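Local coordinates for (R)-specific secondary-alkylsulfatase (Pseudomonas sp., PDB 4AXH), which catalyses the zinc-dependent hydrolysis of (R)-secondary-alkyl sulfates with strict inversion of configuration, giving (S)-alcohols and sulfate, at residues 477-480 against 481-485; 607-610 against 611-615. All coordinates share one frame; numbering follows the deposited sequence.

Contact 1. Residues 477-480 against 481-485; sequences YRWA and VQLGN
W479 and L483, one turn apart on helix 477-490, make the main apolar contact. The leucine lies over one face of the indole: L483 CG is 4.2 Å from the centroid of the five-membered ring and 27° off its normal, which meets the geometry of a CH-pi contact. L483 CD2 reaches further, toward the rim of the same face, to 3.4 Å from W479 CZ2. The indole can meet it there because W479 CG stands anti to the backbone N (chi1 178°), and the ring leans toward the following turn. Q482 CB meets W479 CE3 at 4.0 Å from an oblique position on the ring, while the two side chains run at about a right angle. On another side of the helix V481 packs its methyls against the preceding turn, CG1 being 3.4 Å from Y477 O.

Backbone bonds of the helix run alongside: L483 N to W479 O, at 3.2 Å, spans the same turn as the indole and leucine. V481 N donates to Y477 O at 3.1 Å and G484 N to A480 O at 3.0 Å, the last almost straight (175° at the hydrogen). W479 O also receives a weak bond from Q482 N.

Polar ends find partners further off: Y477 OH bonds S38 OG, and Q482 OE1 bonds Y454 OH of the second subunit, whose ring also meets W479 edge-to-face. With A480 on helix 461-474 and V481 on helix 495-511, the arrangement is that of a helix in the dimerisation region, a TPR-clan family, with one flank buried against neighbouring helices and another at the homodimer interface.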
loop_
_atom_site.group_PDB
_atom_site.type_symbol
_atom_site.label_atom_id
_atom_site.label_comp_id
_atom_site.label_asym_id
_atom_site.label_seq_id
_atom_site.Cartn_x
_atom_site.Cartn_y
_atom_site.Cartn_z
ATOM N N TYR A 477 -16.908 24.873 7.772
ATOM C CA TYR A 477 -17.210 23.625 8.499
ATOM C C TYR A 477 -16.032 22.664 8.524
ATOM O O TYR A 477 -15.916 21.865 9.444
ATOM C CB TYR A 477 -18.454 22.935 7.934
ATOM C CG TYR A 477 -19.667 23.830 7.874
ATOM C CD1 TYR A 477 -20.280 24.282 9.037
ATOM C CD2 TYR A 477 -20.165 24.278 6.658
ATOM C CE1 TYR A 477 -21.371 25.143 8.990
ATOM C CE2 TYR A 477 -21.272 25.122 6.595
ATOM C CZ TYR A 477 -21.879 25.547 7.768
ATOM O OH TYR A 477 -22.984 26.361 7.736
ATOM N N ARG A 478 -15.151 22.767 7.535
ATOM C CA ARG A 478 -13.953 21.962 7.410
ATOM C C ARG A 478 -12.996 22.290 8.549
ATOM O O ARG A 478 -12.472 21.376 9.195
ATOM C CB ARG A 478 -13.311 22.211 6.034
ATOM C CG ARG A 478 -12.678 20.964 5.469
ATOM C CD ARG A 478 -12.032 21.265 4.164
ATOM N NE ARG A 478 -10.731 20.606 4.060
ATOM C CZ ARG A 478 -9.959 20.703 2.992
ATOM N NH1 ARG A 478 -10.353 21.420 1.947
ATOM N NH2 ARG A 478 -8.787 20.076 2.953
ATOM N N TRP A 479 -12.796 23.597 8.822
ATOM C CA TRP A 479 -11.925 24.020 9.912
ATOM C C TRP A 479 -12.606 23.769 11.251
ATOM O O TRP A 479 -11.958 23.278 12.173
ATOM C CB TRP A 479 -11.448 25.463 9.740
ATOM C CG TRP A 479 -10.578 25.956 10.861
ATOM C CD1 TRP A 479 -10.876 26.950 11.751
ATOM C CD2 TRP A 479 -9.297 25.433 11.256
ATOM N NE1 TRP A 479 -9.854 27.083 12.670
ATOM C CE2 TRP A 479 -8.867 26.181 12.377
ATOM C CE3 TRP A 479 -8.455 24.433 10.748
ATOM C CZ2 TRP A 479 -7.637 25.963 12.994
ATOM C CZ3 TRP A 479 -7.247 24.197 11.379
ATOM C CH2 TRP A 479 -6.850 24.954 12.492
ATOM N N ALA A 480 -13.921 24.019 11.330
ATOM C CA ALA A 480 -14.712 23.739 12.518
ATOM C C ALA A 480 -14.501 22.289 13.021
ATOM O O ALA A 480 -14.192 22.124 14.197
ATOM C CB ALA A 480 -16.179 23.984 12.238
ATOM N N VAL A 481 -14.587 21.259 12.131
ATOM C CA VAL A 481 -14.385 19.847 12.496
ATOM C C VAL A 481 -12.984 19.526 12.993
ATOM O O VAL A 481 -12.835 18.625 13.813
ATOM C CB VAL A 481 -14.897 18.787 11.486
ATOM C CG1 VAL A 481 -16.383 18.951 11.211
ATOM C CG2 VAL A 481 -14.101 18.800 10.198
ATOM N N GLN A 482 -11.966 20.253 12.511
ATOM C CA GLN A 482 -10.585 20.064 12.958
ATOM C C GLN A 482 -10.427 20.515 14.420
ATOM O O GLN A 482 -9.769 19.818 15.185
ATOM C CB GLN A 482 -9.601 20.788 12.037
ATOM C CG GLN A 482 -9.303 20.021 10.758
ATOM C CD GLN A 482 -8.221 18.993 10.959
ATOM O OE1 GLN A 482 -7.114 19.301 11.414
ATOM N NE2 GLN A 482 -8.511 17.751 10.605
ATOM N N LEU A 483 -11.068 21.655 14.816
ATOM C CA LEU A 483 -11.059 22.167 16.196
ATOM C C LEU A 483 -11.847 21.227 17.104
ATOM O O LEU A 483 -11.324 20.791 18.136
ATOM C CB LEU A 483 -11.647 23.593 16.300
ATOM C CG LEU A 483 -10.958 24.760 15.552
ATOM C CD1 LEU A 483 -11.285 26.070 16.180
ATOM C CD2 LEU A 483 -9.443 24.659 15.587
ATOM N N GLY A 484 -13.074 20.901 16.684
ATOM C CA GLY A 484 -13.985 19.992 17.373
ATOM C C GLY A 484 -13.396 18.632 17.678
ATOM O O GLY A 484 -13.678 18.078 18.736
ATOM N N ASN A 485 -12.545 18.105 16.780
ATOM C CA ASN A 485 -11.895 16.809 16.972
ATOM C C ASN A 485 -10.892 16.894 18.105
ATOM O O ASN A 485 -10.822 15.981 18.929
ATOM C CB ASN A 485 -11.212 16.298 15.670
ATOM C CG ASN A 485 -10.940 14.807 15.676
ATOM O OD1 ASN A 485 -11.865 13.988 15.890
ATOM N ND2 ASN A 485 -9.663 14.424 15.471
#

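Contact 2. Residues 607-610 against 611-615; sequences VKLT and KPTLD
T610 meets the first turn of helix 611-618 through its planar carbonyl group, which has two donors. L614 N lies almost on the line of the C=O bond, 2.9 Å from T610 O, with an N-H...O angle of 164°. T613 OG1 comes in well off that line, tilted 21° from the carbonyl plane, and also stands 2.9 Å from T610 O. The pyrrolidine of P612 crosses the threonine side chain at about a right angle, bringing its CG to 3.4 Å from T610 OG1.

That same hydroxyl oxygen is the N-cap acceptor. With OG1 set between the backbone N and the carbonyl carbon (chi1 72°), it accepts weakly from T613 N at 3.4 Å. An apolar contact flanks the turn: L609 CD1 touches L614 CB at 3.8 Å, and both leucines pack on W574 and F576 of strand 570-576.

Nearby, K611 NZ donates to R545 O. T610 accepts at both its oxygens, the carbonyl from L614 N and T613 OG1 and the hydroxyl weakly from T613 N, consistent with an N-cap residue that ties the strand end to the helix start; D578 OD1 takes a further first-turn amide, K611 N.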
loop_
_atom_site.group_PDB
_atom_site.type_symbol
_atom_site.label_atom_id
_atom_site.label_comp_id
_atom_site.label_asym_id
_atom_site.label_seq_id
_atom_site.Cartn_x
_atom_site.Cartn_y
_atom_site.Cartn_z
ATOM N N VAL A 607 -2.075 -32.293 18.847
ATOM C CA VAL A 607 -3.537 -32.205 18.807
ATOM C C VAL A 607 -4.138 -32.874 17.565
ATOM O O VAL A 607 -4.139 -32.287 16.480
ATOM C CB VAL A 607 -4.037 -30.737 18.987
ATOM C CG1 VAL A 607 -5.487 -30.705 19.449
ATOM C CG2 VAL A 607 -3.152 -29.935 19.947
ATOM N N LYS A 608 -4.654 -34.100 17.738
ATOM C CA LYS A 608 -5.315 -34.862 16.677
ATOM C C LYS A 608 -6.817 -34.565 16.729
ATOM O O LYS A 608 -7.437 -34.747 17.778
ATOM C CB LYS A 608 -5.073 -36.374 16.829
ATOM C CG LYS A 608 -3.601 -36.802 16.819
ATOM C CD LYS A 608 -3.407 -38.217 16.242
ATOM C CE LYS A 608 -3.984 -39.353 17.069
ATOM N NZ LYS A 608 -4.147 -40.595 16.263
ATOM N N LEU A 609 -7.385 -34.074 15.608
ATOM C CA LEU A 609 -8.797 -33.693 15.438
ATOM C C LEU A 609 -9.102 -33.584 13.964
ATOM O O LEU A 609 -8.214 -33.795 13.138
ATOM C CB LEU A 609 -9.099 -32.339 16.140
ATOM C CG LEU A 609 -8.564 -31.013 15.523
ATOM C CD1 LEU A 609 -9.082 -29.823 16.288
ATOM C CD2 LEU A 609 -7.045 -30.937 15.527
ATOM N N THR A 610 -10.342 -33.225 13.632
ATOM C CA THR A 610 -10.778 -33.018 12.250
ATOM C C THR A 610 -11.164 -31.541 12.059
ATOM O O THR A 610 -11.438 -30.860 13.055
ATOM C CB THR A 610 -11.944 -33.967 11.883
ATOM O OG1 THR A 610 -13.144 -33.555 12.538
ATOM C CG2 THR A 610 -11.643 -35.418 12.190
ATOM N N LYS A 611 -11.202 -31.051 10.793
ATOM C CA LYS A 611 -11.628 -29.674 10.504
ATOM C C LYS A 611 -13.064 -29.422 11.031
ATOM O O LYS A 611 -13.217 -28.453 11.780
ATOM C CB LYS A 611 -11.497 -29.313 9.013
ATOM C CG LYS A 611 -11.617 -27.800 8.735
ATOM C CD LYS A 611 -12.567 -27.500 7.570
ATOM C CE LYS A 611 -12.826 -26.026 7.366
ATOM N NZ LYS A 611 -13.632 -25.766 6.136
ATOM N N PRO A 612 -14.092 -30.297 10.773
ATOM C CA PRO A 612 -15.427 -30.026 11.346
ATOM C C PRO A 612 -15.444 -29.868 12.875
ATOM O O PRO A 612 -16.186 -29.019 13.363
ATOM C CB PRO A 612 -16.299 -31.184 10.837
ATOM C CG PRO A 612 -15.360 -32.213 10.320
ATOM C CD PRO A 612 -14.114 -31.506 9.915
ATOM N N THR A 613 -14.577 -30.618 13.619
ATOM C CA THR A 613 -14.470 -30.486 15.080
ATOM C C THR A 613 -13.766 -29.179 15.441
ATOM O O THR A 613 -14.247 -28.477 16.325
ATOM C CB THR A 613 -13.885 -31.732 15.793
ATOM O OG1 THR A 613 -12.475 -31.815 15.597
ATOM C CG2 THR A 613 -14.589 -33.038 15.409
ATOM N N LEU A 614 -12.673 -28.820 14.719
ATOM C CA LEU A 614 -11.940 -27.554 14.921
ATOM C C LEU A 614 -12.908 -26.402 14.743
ATOM O O LEU A 614 -12.906 -25.480 15.556
ATOM C CB LEU A 614 -10.753 -27.393 13.935
ATOM C CG LEU A 614 -9.933 -26.085 14.034
ATOM C CD1 LEU A 614 -8.837 -26.171 15.100
ATOM C CD2 LEU A 614 -9.325 -25.722 12.693
ATOM N N ASP A 615 -13.764 -26.494 13.699
ATOM C CA ASP A 615 -14.796 -25.520 13.350
ATOM C C ASP A 615 -15.767 -25.313 14.504
ATOM O O ASP A 615 -16.087 -24.163 14.813
ATOM C CB ASP A 615 -15.547 -25.944 12.068
ATOM C CG ASP A 615 -14.762 -25.836 10.766
ATOM O OD1 ASP A 615 -14.073 -24.798 10.564
ATOM O OD2 ASP A 615 -14.903 -26.744 9.915
#

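Going from the N terminus, the chain passes through the metallo-beta-lactamase region and reaches the dimerisation region, where contact 1 falls within helix 477-490. It goes on through helices 495-511 and 515-529 into the C-terminal region, where contact 2 marks the passage from strand 605-609 to helix 611-618. In each, the two segments are consecutive, so neither contact closes a loop; they follow in series, without nesting or crossing. The centres of contact 1 and contact 2 lie about 52 Å apart. The nearest atoms of contact 1 and contact 2 are about 38 Å apart, which excludes direct touch. Contact 1 lies on a helix that packs on helices 461-474 and 495-511 and touches the second subunit; contact 2 joins a strand of the five-stranded sheet to its following helix.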